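Local atomic coordinates of iron-regulated outer membrane protein (Neisseria meningitidis, PDB entry 4B7O), a protein that transports iron across the bacterial outer membrane as a TonB-dependent transporter, probably taking it up from siderophores. Residues K224-G229 against P242-D247; L131-R136 against T280-F285; N310-Y315 against N329-E334; A253-T258 against I266-M271. All blocks are in the same frame, centred on the assembly; numbering follows the deposited sequence.

In the fold
From the N terminus, the chain first passes 131-136 in the plug, and contact 2 pairs this loop with 280-285, a loop between two barrel strands. The long span so closed encloses contact 1, which draws together the two ends of the loop joining strands 212-223 and 246-259, and then contact 4, which pairs strand 246-259 with strand 264-276. Contacts 1 and 4 follow in series on strand 246-259, their centres about 35 Å apart. Contact 3 comes after contact 2 has closed, on the hairpin 303-320/323-339. Strands 264-276 and 303-320 are neighbours, so contacts 3 and 4 form one patch of barrel wall, while Y243 and T280 bring contacts 1 and 2 together.

Contact 1 (K224-G229 against P242-D247)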
loop_
_atom_site.group_PDB
_atom_site.type_symbol
_atom_site.label_atom_id
_atom_site.label_comp_id
_atom_site.label_asym_id
_atom_site.label_seq_id
_atom_site.Cartn_x
_atom_site.Cartn_y
_atom_site.Cartn_z
ATOM N N LYS A 224 -7.694 9.279 19.854
ATOM C CA LYS A 224 -7.624 10.723 20.040
ATOM C C LYS A 224 -6.416 11.317 19.337
ATOM O O LYS A 224 -5.612 10.608 18.770
ATOM C CB LYS A 224 -7.498 11.089 21.533
ATOM C CG LYS A 224 -8.722 10.806 22.398
ATOM C CD LYS A 224 -9.952 10.500 21.566
ATOM C CE LYS A 224 -10.931 9.688 22.421
ATOM N NZ LYS A 224 -12.109 9.220 21.623
ATOM N N GLU A 225 -6.259 12.634 19.462
ATOM C CA GLU A 225 -5.227 13.346 18.777
ATOM C C GLU A 225 -3.956 13.014 19.497
ATOM O O GLU A 225 -3.935 12.933 20.720
ATOM C CB GLU A 225 -5.508 14.823 18.791
ATOM C CG GLU A 225 -6.586 15.302 17.831
ATOM C CD GLU A 225 -6.774 16.823 17.944
ATOM O OE1 GLU A 225 -6.365 17.389 19.003
ATOM O OE2 GLU A 225 -7.291 17.467 16.982
ATOM N N TYR A 226 -2.914 12.718 18.740
ATOM C CA TYR A 226 -1.735 12.145 19.351
ATOM C C TYR A 226 -0.792 13.292 19.623
ATOM O O TYR A 226 -0.830 14.341 18.965
ATOM C CB TYR A 226 -1.116 11.049 18.422
ATOM C CG TYR A 226 -0.527 11.601 17.104
ATOM C CD1 TYR A 226 0.757 12.143 17.086
ATOM C CD2 TYR A 226 -1.261 11.605 15.908
ATOM C CE1 TYR A 226 1.327 12.648 15.931
ATOM C CE2 TYR A 226 -0.709 12.140 14.726
ATOM C CZ TYR A 226 0.599 12.668 14.758
ATOM O OH TYR A 226 1.210 13.240 13.664
ATOM N N GLU A 227 0.075 13.124 20.582
ATOM C CA GLU A 227 1.093 14.142 20.690
ATOM C C GLU A 227 2.480 13.681 20.274
ATOM O O GLU A 227 2.891 12.559 20.534
ATOM C CB GLU A 227 1.098 14.813 22.054
ATOM C CG GLU A 227 0.933 13.904 23.237
ATOM C CD GLU A 227 1.117 14.687 24.529
ATOM O OE1 GLU A 227 2.283 14.969 24.912
ATOM O OE2 GLU A 227 0.098 15.047 25.151
ATOM N N ALA A 228 3.169 14.612 19.637
ATOM C CA ALA A 228 4.456 14.437 19.053
ATOM C C ALA A 228 5.512 14.529 20.114
ATOM O O ALA A 228 5.196 14.682 21.287
ATOM C CB ALA A 228 4.641 15.486 17.971
ATOM N N GLY A 229 6.773 14.375 19.718
ATOM C CA GLY A 229 7.883 14.294 20.681
ATOM C C GLY A 229 8.333 15.608 21.324
ATOM O O GLY A 229 7.908 16.717 20.928
ATOM N N PRO A 242 -3.251 18.635 15.711
ATOM C CA PRO A 242 -4.710 18.862 15.564
ATOM C C PRO A 242 -5.424 18.038 14.430
ATOM O O PRO A 242 -4.873 17.868 13.321
ATOM C CB PRO A 242 -4.799 20.354 15.301
ATOM C CG PRO A 242 -3.565 20.880 15.917
ATOM C CD PRO A 242 -2.494 19.878 15.667
ATOM N N TYR A 243 -6.636 17.546 14.724
ATOM C CA TYR A 243 -7.450 16.741 13.772
ATOM C C TYR A 243 -6.750 15.466 13.326
ATOM O O TYR A 243 -6.784 15.071 12.171
ATOM C CB TYR A 243 -7.885 17.573 12.567
ATOM C CG TYR A 243 -8.467 18.901 13.014
ATOM C CD1 TYR A 243 -9.674 18.939 13.729
ATOM C CD2 TYR A 243 -7.802 20.090 12.775
ATOM C CE1 TYR A 243 -10.201 20.128 14.182
ATOM C CE2 TYR A 243 -8.330 21.288 13.224
ATOM C CZ TYR A 243 -9.530 21.306 13.920
ATOM O OH TYR A 243 -10.068 22.489 14.390
ATOM N N SER A 244 -6.145 14.807 14.284
ATOM C CA SER A 244 -5.415 13.615 14.002
ATOM C C SER A 244 -6.130 12.450 14.612
ATOM O O SER A 244 -5.582 11.360 14.631
ATOM C CB SER A 244 -3.967 13.731 14.507
ATOM O OG SER A 244 -3.901 13.802 15.922
ATOM N N ALA A 245 -7.355 12.688 15.090
ATOM C CA ALA A 245 -8.219 11.667 15.740
ATOM C C ALA A 245 -9.004 10.907 14.707
ATOM O O ALA A 245 -9.550 11.497 13.772
ATOM C CB ALA A 245 -9.207 12.328 16.740
ATOM N N LEU A 246 -9.074 9.595 14.844
ATOM C CA LEU A 246 -9.925 8.825 13.956
ATOM C C LEU A 246 -10.595 7.727 14.678
ATOM O O LEU A 246 -9.956 7.004 15.451
ATOM C CB LEU A 246 -9.112 8.218 12.826
ATOM C CG LEU A 246 -8.811 9.193 11.665
ATOM C CD1 LEU A 246 -7.928 8.483 10.638
ATOM C CD2 LEU A 246 -10.066 9.768 10.996
ATOM N N ASP A 247 -11.889 7.593 14.435
ATOM C CA ASP A 247 -12.583 6.436 14.885
ATOM C C ASP A 247 -12.655 5.422 13.747
ATOM O O ASP A 247 -13.486 5.554 12.856
ATOM C CB ASP A 247 -13.990 6.754 15.363
ATOM C CG ASP A 247 -14.637 5.544 16.014
ATOM O OD1 ASP A 247 -13.937 4.708 16.604
ATOM O OD2 ASP A 247 -15.832 5.380 15.953
#
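The hydroxyl of S244 and the backbone of Y226 make the clearer polar link, Y226 N donating to S244 OG over 3.2 Å with an angle of 151° at the hydrogen. The same hydroxyl is also hydrogen-bonded to V241 O, just before the second segment, so two backbone groups fix its position. With chi1 at 66°, OG sits between the backbone N and carbonyl carbon of its own residue and reaches across to the loop segment 224-229. E225 runs past this hydroxyl and carries its carboxylate, on a chain extended beyond CG, to the P242-Y243 peptide. There OE2 is modelled 2.4 Å from Y243 N, too short to be taken literally, although the direction suits a hydrogen bond.

Packing fills in around these links. The Y226 ring brings CE2 to 3.6 Å from S244 CB, while its hydroxyl is bonded beyond the contact to P731 O. A245 CB rests against the backbone of K224, 3.9 Å from K224 C. The segments are the two ends of the long, probably extracellular loop between barrel strands 212-223 and 246-259; L246 then starts the second strand, pairing with E223, and S244 O is held by N101 ND2.

Contact 2 (L131-R136 against T280-F285); sequences LYHQGR and TVREEF
Q134, V281 and E283 are joined by one water, which donates to Q134 OE1 at 2.7 Å and to V281 O, and accepts from E283 N. Beside this bridge the two loops bond directly: E284 N gives a hydrogen bond of 2.8 Å to H133 O. H133 and E284 both occupy the third position of type I beta turns, L131-Q134 and R282-F285, so the two turns meet corner to corner.

The imidazole of H133 is sandwiched. R282 CG sits over one face as a CH-pi contact, 3.6 Å from the ring centroid and 15° off the normal, and Y132 CE2 covers the opposite face nearer its rim. A chi1 of -80° sets the ring beside its own backbone N, and ND1 makes a weak, bent bond of 2.8 Å to E284 OE2. The carboxylate is turned well out of the ring plane, and its OE1 carries a salt bridge to R725. F285 meets the imidazole rim to rim, while E284 CG lies over the centre of the phenyl face. E283 is anchored by R279, R304 and T103.

The contact thus ties a plug loop between strands 118-121 and 144-150 to a barrel loop between strands 264-276 and 303-320, with Y347 adding another ring against H133.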
loop_
_atom_site.group_PDB
_atom_site.type_symbol
_atom_site.label_atom_id
_atom_site.label_comp_id
_atom_site.label_asym_id
_atom_site.label_seq_id
_atom_site.Cartn_x
_atom_site.Cartn_y
_atom_site.Cartn_z
ATOM N N LEU A 131 -7.631 12.298 -3.335
ATOM C CA LEU A 131 -7.059 13.643 -3.552
ATOM C C LEU A 131 -5.602 13.634 -3.187
ATOM O O LEU A 131 -5.180 12.903 -2.298
ATOM C CB LEU A 131 -7.764 14.712 -2.722
ATOM C CG LEU A 131 -7.510 16.244 -2.813
ATOM C CD1 LEU A 131 -8.288 16.860 -3.960
ATOM C CD2 LEU A 131 -7.894 16.937 -1.507
ATOM N N TYR A 132 -4.823 14.482 -3.841
ATOM C CA TYR A 132 -3.382 14.298 -3.797
ATOM C C TYR A 132 -2.833 14.753 -2.454
ATOM O O TYR A 132 -1.658 14.486 -2.127
ATOM C CB TYR A 132 -2.660 14.955 -5.020
ATOM C CG TYR A 132 -2.690 16.457 -4.980
ATOM C CD1 TYR A 132 -3.825 17.183 -5.440
ATOM C CD2 TYR A 132 -1.627 17.170 -4.423
ATOM C CE1 TYR A 132 -3.863 18.570 -5.367
ATOM C CE2 TYR A 132 -1.651 18.561 -4.356
ATOM C CZ TYR A 132 -2.764 19.252 -4.826
ATOM O OH TYR A 132 -2.773 20.620 -4.704
ATOM N N HIS A 133 -3.683 15.438 -1.678
ATOM C CA HIS A 133 -3.323 15.951 -0.341
ATOM C C HIS A 133 -3.457 14.920 0.747
ATOM O O HIS A 133 -3.395 15.238 1.927
ATOM C CB HIS A 133 -4.185 17.166 -0.003
ATOM C CG HIS A 133 -3.705 18.436 -0.640
ATOM N ND1 HIS A 133 -2.564 19.023 -0.286
ATOM C CD2 HIS A 133 -4.256 19.227 -1.645
ATOM C CE1 HIS A 133 -2.370 20.141 -1.026
ATOM N NE2 HIS A 133 -3.403 20.267 -1.855
ATOM N N GLN A 134 -3.673 13.677 0.361
ATOM C CA GLN A 134 -3.778 12.587 1.288
ATOM C C GLN A 134 -3.283 11.315 0.621
ATOM O O GLN A 134 -3.223 11.228 -0.626
ATOM C CB GLN A 134 -5.220 12.430 1.710
ATOM C CG GLN A 134 -6.171 11.917 0.649
ATOM C CD GLN A 134 -7.605 12.061 1.141
ATOM O OE1 GLN A 134 -8.044 13.168 1.466
ATOM N NE2 GLN A 134 -8.317 10.960 1.258
ATOM N N GLY A 135 -2.919 10.334 1.447
ATOM C CA GLY A 135 -2.354 9.096 0.915
ATOM C C GLY A 135 -3.501 8.175 0.509
ATOM O O GLY A 135 -4.637 8.356 0.947
ATOM N N ARG A 136 -3.208 7.175 -0.308
ATOM C CA ARG A 136 -4.227 6.224 -0.655
ATOM C C ARG A 136 -4.554 5.328 0.578
ATOM O O ARG A 136 -3.713 5.114 1.447
ATOM C CB ARG A 136 -3.761 5.428 -1.857
ATOM C CG ARG A 136 -3.681 6.314 -3.118
ATOM C CD ARG A 136 -3.060 5.501 -4.254
ATOM N NE ARG A 136 -3.354 5.981 -5.605
ATOM C CZ ARG A 136 -2.778 7.032 -6.185
ATOM N NH1 ARG A 136 -1.857 7.776 -5.558
ATOM N NH2 ARG A 136 -3.126 7.332 -7.431
ATOM N N THR A 280 -9.134 17.710 8.421
ATOM C CA THR A 280 -8.796 18.864 7.539
ATOM C C THR A 280 -9.027 18.662 6.035
ATOM O O THR A 280 -9.200 17.524 5.535
ATOM C CB THR A 280 -7.323 19.338 7.746
ATOM O OG1 THR A 280 -6.406 18.245 7.557
ATOM C CG2 THR A 280 -7.115 19.917 9.156
ATOM N N VAL A 281 -9.021 19.774 5.295
ATOM C CA VAL A 281 -9.249 19.671 3.863
ATOM C C VAL A 281 -8.115 18.832 3.241
ATOM O O VAL A 281 -8.384 17.845 2.579
ATOM C CB VAL A 281 -9.474 21.049 3.181
ATOM C CG1 VAL A 281 -9.500 20.909 1.640
ATOM C CG2 VAL A 281 -10.813 21.614 3.658
ATOM N N ARG A 282 -6.874 19.229 3.533
ATOM C CA ARG A 282 -5.651 18.510 3.195
ATOM C C ARG A 282 -5.143 17.617 4.321
ATOM O O ARG A 282 -4.409 18.067 5.208
ATOM C CB ARG A 282 -4.569 19.518 2.903
ATOM C CG ARG A 282 -4.973 20.568 1.892
ATOM C CD ARG A 282 -4.000 21.705 2.041
ATOM N NE ARG A 282 -4.538 22.910 1.490
ATOM C CZ ARG A 282 -5.592 23.557 2.004
ATOM N NH1 ARG A 282 -6.205 23.081 3.090
ATOM N NH2 ARG A 282 -6.053 24.673 1.433
ATOM N N GLU A 283 -5.492 16.336 4.279
ATOM C CA GLU A 283 -5.173 15.488 5.402
ATOM C C GLU A 283 -3.641 15.425 5.647
ATOM O O GLU A 283 -3.226 15.225 6.763
ATOM C CB GLU A 283 -5.814 14.123 5.234
ATOM C CG GLU A 283 -7.340 14.109 5.317
ATOM C CD GLU A 283 -7.908 12.707 5.518
ATOM O OE1 GLU A 283 -7.097 11.741 5.590
ATOM O OE2 GLU A 283 -9.149 12.541 5.631
ATOM N N GLU A 284 -2.805 15.654 4.638
ATOM C CA GLU A 284 -1.337 15.734 4.882
ATOM C C GLU A 284 -0.873 16.872 5.799
ATOM O O GLU A 284 0.265 16.825 6.286
ATOM C CB GLU A 284 -0.530 15.762 3.567
ATOM C CG GLU A 284 -0.732 16.996 2.668
ATOM C CD GLU A 284 0.026 16.926 1.325
ATOM O OE1 GLU A 284 1.217 16.583 1.328
ATOM O OE2 GLU A 284 -0.533 17.235 0.248
ATOM N N PHE A 285 -1.689 17.917 5.997
ATOM C CA PHE A 285 -1.303 19.003 6.956
ATOM C C PHE A 285 -2.251 19.152 8.144
ATOM O O PHE A 285 -3.421 18.770 8.050
ATOM C CB PHE A 285 -1.273 20.369 6.250
ATOM C CG PHE A 285 -0.514 20.395 4.932
ATOM C CD1 PHE A 285 0.876 20.259 4.891
ATOM C CD2 PHE A 285 -1.205 20.637 3.720
ATOM C CE1 PHE A 285 1.548 20.314 3.664
ATOM C CE2 PHE A 285 -0.546 20.711 2.505
ATOM C CZ PHE A 285 0.843 20.568 2.484
HETATM O O HOH W 1 -6.787 15.485 1.794
#

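Contact 3 (N310-Y315 against N329-E334)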
loop_
_atom_site.group_PDB
_atom_site.type_symbol
_atom_site.label_atom_id
_atom_site.label_comp_id
_atom_site.label_asym_id
_atom_site.label_seq_id
_atom_site.Cartn_x
_atom_site.Cartn_y
_atom_site.Cartn_z
ATOM N N ASN A 310 -14.935 -4.215 0.205
ATOM C CA ASN A 310 -14.508 -5.240 -0.724
ATOM C C ASN A 310 -15.455 -6.424 -0.700
ATOM O O ASN A 310 -15.664 -7.036 0.354
ATOM C CB ASN A 310 -13.095 -5.700 -0.330
ATOM C CG ASN A 310 -12.357 -6.355 -1.479
ATOM O OD1 ASN A 310 -12.796 -6.286 -2.645
ATOM N ND2 ASN A 310 -11.216 -6.991 -1.173
ATOM N N THR A 311 -16.015 -6.774 -1.844
ATOM C CA THR A 311 -16.718 -8.039 -1.957
ATOM C C THR A 311 -15.956 -8.971 -2.876
ATOM O O THR A 311 -15.672 -8.647 -4.042
ATOM C CB THR A 311 -18.130 -7.817 -2.524
ATOM O OG1 THR A 311 -18.736 -6.827 -1.712
ATOM C CG2 THR A 311 -18.941 -9.066 -2.434
ATOM N N ASN A 312 -15.605 -10.130 -2.367
ATOM C CA ASN A 312 -14.613 -10.918 -3.085
ATOM C C ASN A 312 -15.072 -12.319 -3.193
ATOM O O ASN A 312 -15.532 -12.927 -2.196
ATOM C CB ASN A 312 -13.238 -10.894 -2.410
ATOM C CG ASN A 312 -12.100 -11.328 -3.393
ATOM O OD1 ASN A 312 -11.498 -10.515 -4.089
ATOM N ND2 ASN A 312 -11.856 -12.599 -3.473
ATOM N N LEU A 313 -14.946 -12.842 -4.405
ATOM C CA LEU A 313 -15.163 -14.247 -4.588
ATOM C C LEU A 313 -13.908 -14.871 -5.108
ATOM O O LEU A 313 -13.381 -14.414 -6.102
ATOM C CB LEU A 313 -16.279 -14.440 -5.591
ATOM C CG LEU A 313 -16.771 -15.856 -5.866
ATOM C CD1 LEU A 313 -17.434 -16.487 -4.650
ATOM C CD2 LEU A 313 -17.802 -15.768 -6.975
ATOM N N ALA A 314 -13.435 -15.920 -4.461
ATOM C CA ALA A 314 -12.154 -16.537 -4.895
ATOM C C ALA A 314 -12.322 -18.004 -5.005
ATOM O O ALA A 314 -12.958 -18.619 -4.144
ATOM C CB ALA A 314 -11.004 -16.236 -3.942
ATOM N N TYR A 315 -11.798 -18.546 -6.108
ATOM C CA TYR A 315 -11.866 -19.978 -6.352
ATOM C C TYR A 315 -10.475 -20.534 -6.503
ATOM O O TYR A 315 -9.682 -19.951 -7.265
ATOM C CB TYR A 315 -12.623 -20.256 -7.667
ATOM C CG TYR A 315 -12.446 -21.681 -8.170
ATOM C CD1 TYR A 315 -12.895 -22.764 -7.415
ATOM C CD2 TYR A 315 -11.814 -21.948 -9.397
ATOM C CE1 TYR A 315 -12.732 -24.067 -7.857
ATOM C CE2 TYR A 315 -11.666 -23.251 -9.862
ATOM C CZ TYR A 315 -12.116 -24.303 -9.082
ATOM O OH TYR A 315 -11.951 -25.611 -9.499
ATOM N N ASN A 329 -10.147 -14.916 -9.081
ATOM C CA ASN A 329 -11.010 -14.167 -8.220
ATOM C C ASN A 329 -11.893 -13.152 -8.952
ATOM O O ASN A 329 -11.616 -12.778 -10.127
ATOM C CB ASN A 329 -10.223 -13.559 -7.071
ATOM C CG ASN A 329 -9.412 -12.367 -7.481
ATOM O OD1 ASN A 329 -8.767 -12.353 -8.556
ATOM N ND2 ASN A 329 -9.437 -11.316 -6.619
ATOM N N ALA A 330 -12.967 -12.737 -8.278
ATOM C CA ALA A 330 -13.751 -11.648 -8.824
ATOM C C ALA A 330 -14.163 -10.735 -7.698
ATOM O O ALA A 330 -14.614 -11.190 -6.639
ATOM C CB ALA A 330 -14.999 -12.202 -9.495
ATOM N N TYR A 331 -14.057 -9.441 -7.921
ATOM C CA TYR A 331 -14.339 -8.589 -6.859
ATOM C C TYR A 331 -14.957 -7.257 -7.275
ATOM O O TYR A 331 -14.895 -6.844 -8.435
ATOM C CB TYR A 331 -13.018 -8.354 -6.101
ATOM C CG TYR A 331 -12.033 -7.590 -6.905
ATOM C CD1 TYR A 331 -12.032 -6.231 -6.900
ATOM C CD2 TYR A 331 -11.127 -8.263 -7.736
ATOM C CE1 TYR A 331 -11.124 -5.536 -7.681
ATOM C CE2 TYR A 331 -10.220 -7.590 -8.505
ATOM C CZ TYR A 331 -10.221 -6.238 -8.470
ATOM O OH TYR A 331 -9.305 -5.577 -9.223
ATOM N N VAL A 332 -15.430 -6.546 -6.255
ATOM C CA VAL A 332 -15.949 -5.159 -6.362
ATOM C C VAL A 332 -15.392 -4.373 -5.221
ATOM O O VAL A 332 -15.581 -4.691 -4.072
ATOM C CB VAL A 332 -17.488 -5.162 -6.189
ATOM C CG1 VAL A 332 -18.049 -3.786 -6.426
ATOM C CG2 VAL A 332 -18.128 -6.210 -7.114
ATOM N N LEU A 333 -14.685 -3.341 -5.519
ATOM C CA LEU A 333 -14.006 -2.630 -4.506
ATOM C C LEU A 333 -14.592 -1.226 -4.516
ATOM O O LEU A 333 -14.612 -0.561 -5.555
ATOM C CB LEU A 333 -12.555 -2.557 -4.921
ATOM C CG LEU A 333 -11.517 -2.664 -3.829
ATOM C CD1 LEU A 333 -10.120 -2.603 -4.437
ATOM C CD2 LEU A 333 -11.671 -1.576 -2.778
ATOM N N GLU A 334 -15.085 -0.773 -3.369
ATOM C CA GLU A 334 -15.645 0.560 -3.282
ATOM C C GLU A 334 -14.846 1.387 -2.305
ATOM O O GLU A 334 -14.621 0.971 -1.190
ATOM C CB GLU A 334 -17.128 0.557 -2.856
ATOM C CG GLU A 334 -18.031 -0.353 -3.697
ATOM C CD GLU A 334 -18.903 0.337 -4.785
ATOM O OE1 GLU A 334 -18.626 1.506 -5.196
ATOM O OE2 GLU A 334 -19.878 -0.333 -5.247
#
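The side-chain amide of N312 and the phenol ring of Y331 have planes only 7° apart, yet they do not stack: N312 OD1 comes alongside Y331 CB at 3.3 Å and reaches the ring only obliquely. N329 approaches the same oxygen from the neighbouring pair, its ND2 giving OD1 a weak hydrogen bond of 3.4 Å, with the two amides tilted 32° apart. These residues belong to an antiparallel beta hairpin in the wall of the transmembrane barrel.

N310, N312, A314, N329, Y331 and L333 line one face, turned to the plug, where A124 touches N310 and Y331. The amide of N329 is fixed by further bonds, OD1 with N365 ND2 and ND2 with N123 O, so N312 is only its weaker partner. On the other face stand T311, L313, A330 and V332, consistent with the membrane-facing side; there the T311 hydroxyl is hydrogen-bonded to H270 ND1 on the adjoining strand.

Two hydrogen-bonded pairs, T311 with V332 and L313 with A330, hold the backbones, the second pair more tightly at 2.8 Å in both directions. T311 O is used twice, accepting V332 N at 3.1 Å and, at an equal 3.1 Å, a CA-H...O contact from Y331 CA.

Contact 4 (A253-T258 against I266-M271)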
loop_
_atom_site.group_PDB
_atom_site.type_symbol
_atom_site.label_atom_id
_atom_site.label_comp_id
_atom_site.label_asym_id
_atom_site.label_seq_id
_atom_site.Cartn_x
_atom_site.Cartn_y
_atom_site.Cartn_z
ATOM N N ALA A 253 -16.771 -10.325 6.930
ATOM C CA ALA A 253 -17.568 -11.558 6.932
ATOM C C ALA A 253 -17.101 -12.474 5.789
ATOM O O ALA A 253 -16.903 -12.030 4.620
ATOM C CB ALA A 253 -19.045 -11.266 6.814
ATOM N N LYS A 254 -16.882 -13.738 6.119
ATOM C CA LYS A 254 -16.264 -14.598 5.143
ATOM C C LYS A 254 -16.878 -15.991 5.223
ATOM O O LYS A 254 -16.936 -16.571 6.314
ATOM C CB LYS A 254 -14.760 -14.637 5.421
ATOM C CG LYS A 254 -13.980 -15.668 4.656
ATOM C CD LYS A 254 -12.477 -15.502 4.814
ATOM C CE LYS A 254 -11.948 -14.332 3.999
ATOM N NZ LYS A 254 -10.463 -14.261 4.131
ATOM N N ILE A 255 -17.330 -16.547 4.092
ATOM C CA ILE A 255 -17.744 -17.969 4.103
ATOM C C ILE A 255 -16.995 -18.760 3.061
ATOM O O ILE A 255 -16.687 -18.284 1.954
ATOM C CB ILE A 255 -19.248 -18.179 3.848
ATOM C CG1 ILE A 255 -19.816 -17.002 3.089
ATOM C CG2 ILE A 255 -20.036 -18.173 5.124
ATOM C CD1 ILE A 255 -20.040 -17.273 1.624
ATOM N N GLY A 256 -16.703 -19.997 3.399
ATOM C CA GLY A 256 -15.948 -20.771 2.473
ATOM C C GLY A 256 -16.331 -22.211 2.475
ATOM O O GLY A 256 -16.774 -22.813 3.494
ATOM N N THR A 257 -16.101 -22.797 1.325
ATOM C CA THR A 257 -16.382 -24.210 1.203
ATOM C C THR A 257 -15.333 -24.922 0.390
ATOM O O THR A 257 -14.757 -24.383 -0.573
ATOM C CB THR A 257 -17.848 -24.493 0.697
ATOM O OG1 THR A 257 -18.019 -25.886 0.360
ATOM C CG2 THR A 257 -18.239 -23.578 -0.491
ATOM N N THR A 258 -15.083 -26.145 0.813
ATOM C CA THR A 258 -14.217 -27.019 0.055
ATOM C C THR A 258 -14.969 -28.228 -0.352
ATOM O O THR A 258 -15.682 -28.813 0.441
ATOM C CB THR A 258 -13.038 -27.494 0.905
ATOM O OG1 THR A 258 -12.402 -26.357 1.504
ATOM C CG2 THR A 258 -12.041 -28.230 0.026
ATOM N N ILE A 266 -14.060 -22.537 -2.579
ATOM C CA ILE A 266 -14.727 -21.279 -2.917
ATOM C C ILE A 266 -14.843 -20.470 -1.626
ATOM O O ILE A 266 -15.246 -20.972 -0.563
ATOM C CB ILE A 266 -16.177 -21.518 -3.440
ATOM C CG1 ILE A 266 -16.168 -22.544 -4.531
ATOM C CG2 ILE A 266 -16.760 -20.294 -4.126
ATOM C CD1 ILE A 266 -15.883 -21.891 -5.864
ATOM N N VAL A 267 -14.497 -19.209 -1.726
ATOM C CA VAL A 267 -14.559 -18.313 -0.597
ATOM C C VAL A 267 -15.240 -17.049 -1.063
ATOM O O VAL A 267 -14.831 -16.410 -2.098
ATOM C CB VAL A 267 -13.139 -17.896 -0.180
ATOM C CG1 VAL A 267 -13.222 -16.913 0.958
ATOM C CG2 VAL A 267 -12.295 -19.113 0.199
ATOM N N LEU A 268 -16.267 -16.678 -0.300
ATOM C CA LEU A 268 -16.962 -15.443 -0.554
ATOM C C LEU A 268 -16.755 -14.522 0.611
ATOM O O LEU A 268 -16.964 -14.898 1.783
ATOM C CB LEU A 268 -18.456 -15.705 -0.692
ATOM C CG LEU A 268 -19.237 -14.414 -0.940
ATOM C CD1 LEU A 268 -18.852 -13.849 -2.283
ATOM C CD2 LEU A 268 -20.716 -14.714 -0.973
ATOM N N SER A 269 -16.378 -13.296 0.332
ATOM C CA SER A 269 -16.147 -12.502 1.434
ATOM C C SER A 269 -16.569 -11.063 1.269
ATOM O O SER A 269 -16.483 -10.455 0.142
ATOM C CB SER A 269 -14.643 -12.593 1.768
ATOM O OG SER A 269 -13.944 -11.736 0.910
ATOM N N HIS A 270 -16.919 -10.499 2.429
ATOM C CA HIS A 270 -17.184 -9.057 2.505
ATOM C C HIS A 270 -16.490 -8.305 3.592
ATOM O O HIS A 270 -16.517 -8.680 4.764
ATOM C CB HIS A 270 -18.669 -8.743 2.530
ATOM C CG HIS A 270 -18.922 -7.296 2.489
ATOM N ND1 HIS A 270 -18.842 -6.580 1.342
ATOM C CD2 HIS A 270 -19.164 -6.381 3.517
ATOM C CE1 HIS A 270 -19.048 -5.294 1.612
ATOM N NE2 HIS A 270 -19.252 -5.173 2.954
ATOM N N MET A 271 -15.879 -7.203 3.212
ATOM C CA MET A 271 -15.068 -6.461 4.143
ATOM C C MET A 271 -15.343 -4.955 4.073
ATOM O O MET A 271 -15.443 -4.421 2.965
ATOM C CB MET A 271 -13.607 -6.734 3.818
ATOM C CG MET A 271 -12.639 -5.685 4.269
ATOM S SD MET A 271 -10.970 -6.335 3.933
ATOM C CE MET A 271 -10.253 -4.822 3.243
#
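I255 and L268 lie side by side, pointing the same way from the outer face of two antiparallel strands. I255 CD1 is placed 3.2 Å from L268 CB, a doubtfully close approach, since the isoleucine is modelled with chi1 at 24°, away from a staggered position, and also touches a crystal neighbour. T257 and I266, the next pair on the same face, also lie side by side: T257 turns its CG2 methyl toward the partner, reaching I266 CB at 4.1 Å.

On the opposite face K254 crosses V267 at a slant, with CG 4.0 Å from V267 CG1. Its chain then bends at chi3 (-75°), which brings CE to 3.9 Å from S269 CB and carries the ammonium group into the barrel. There K254 NZ makes a salt bridge with D173 and hydrogen bonds with T171 OG1 and V172 O, linking the wall to the end of plug strand 166-171. G256, opposite V267, brings its CA to 3.1 Å from I266 O in a CA-H...O contact.

The backbones are zipped by the hydrogen-bonded pairs A253-H270, I255-L268 and T257-I266, each with two bonds, the A253 pair at 2.7 Å in both directions. Inward K254, V267 and S269 alternate with outward A253, I255, T257, I266, L268 and H270, the dyad pattern characteristic of a hairpin in an outer-membrane beta barrel.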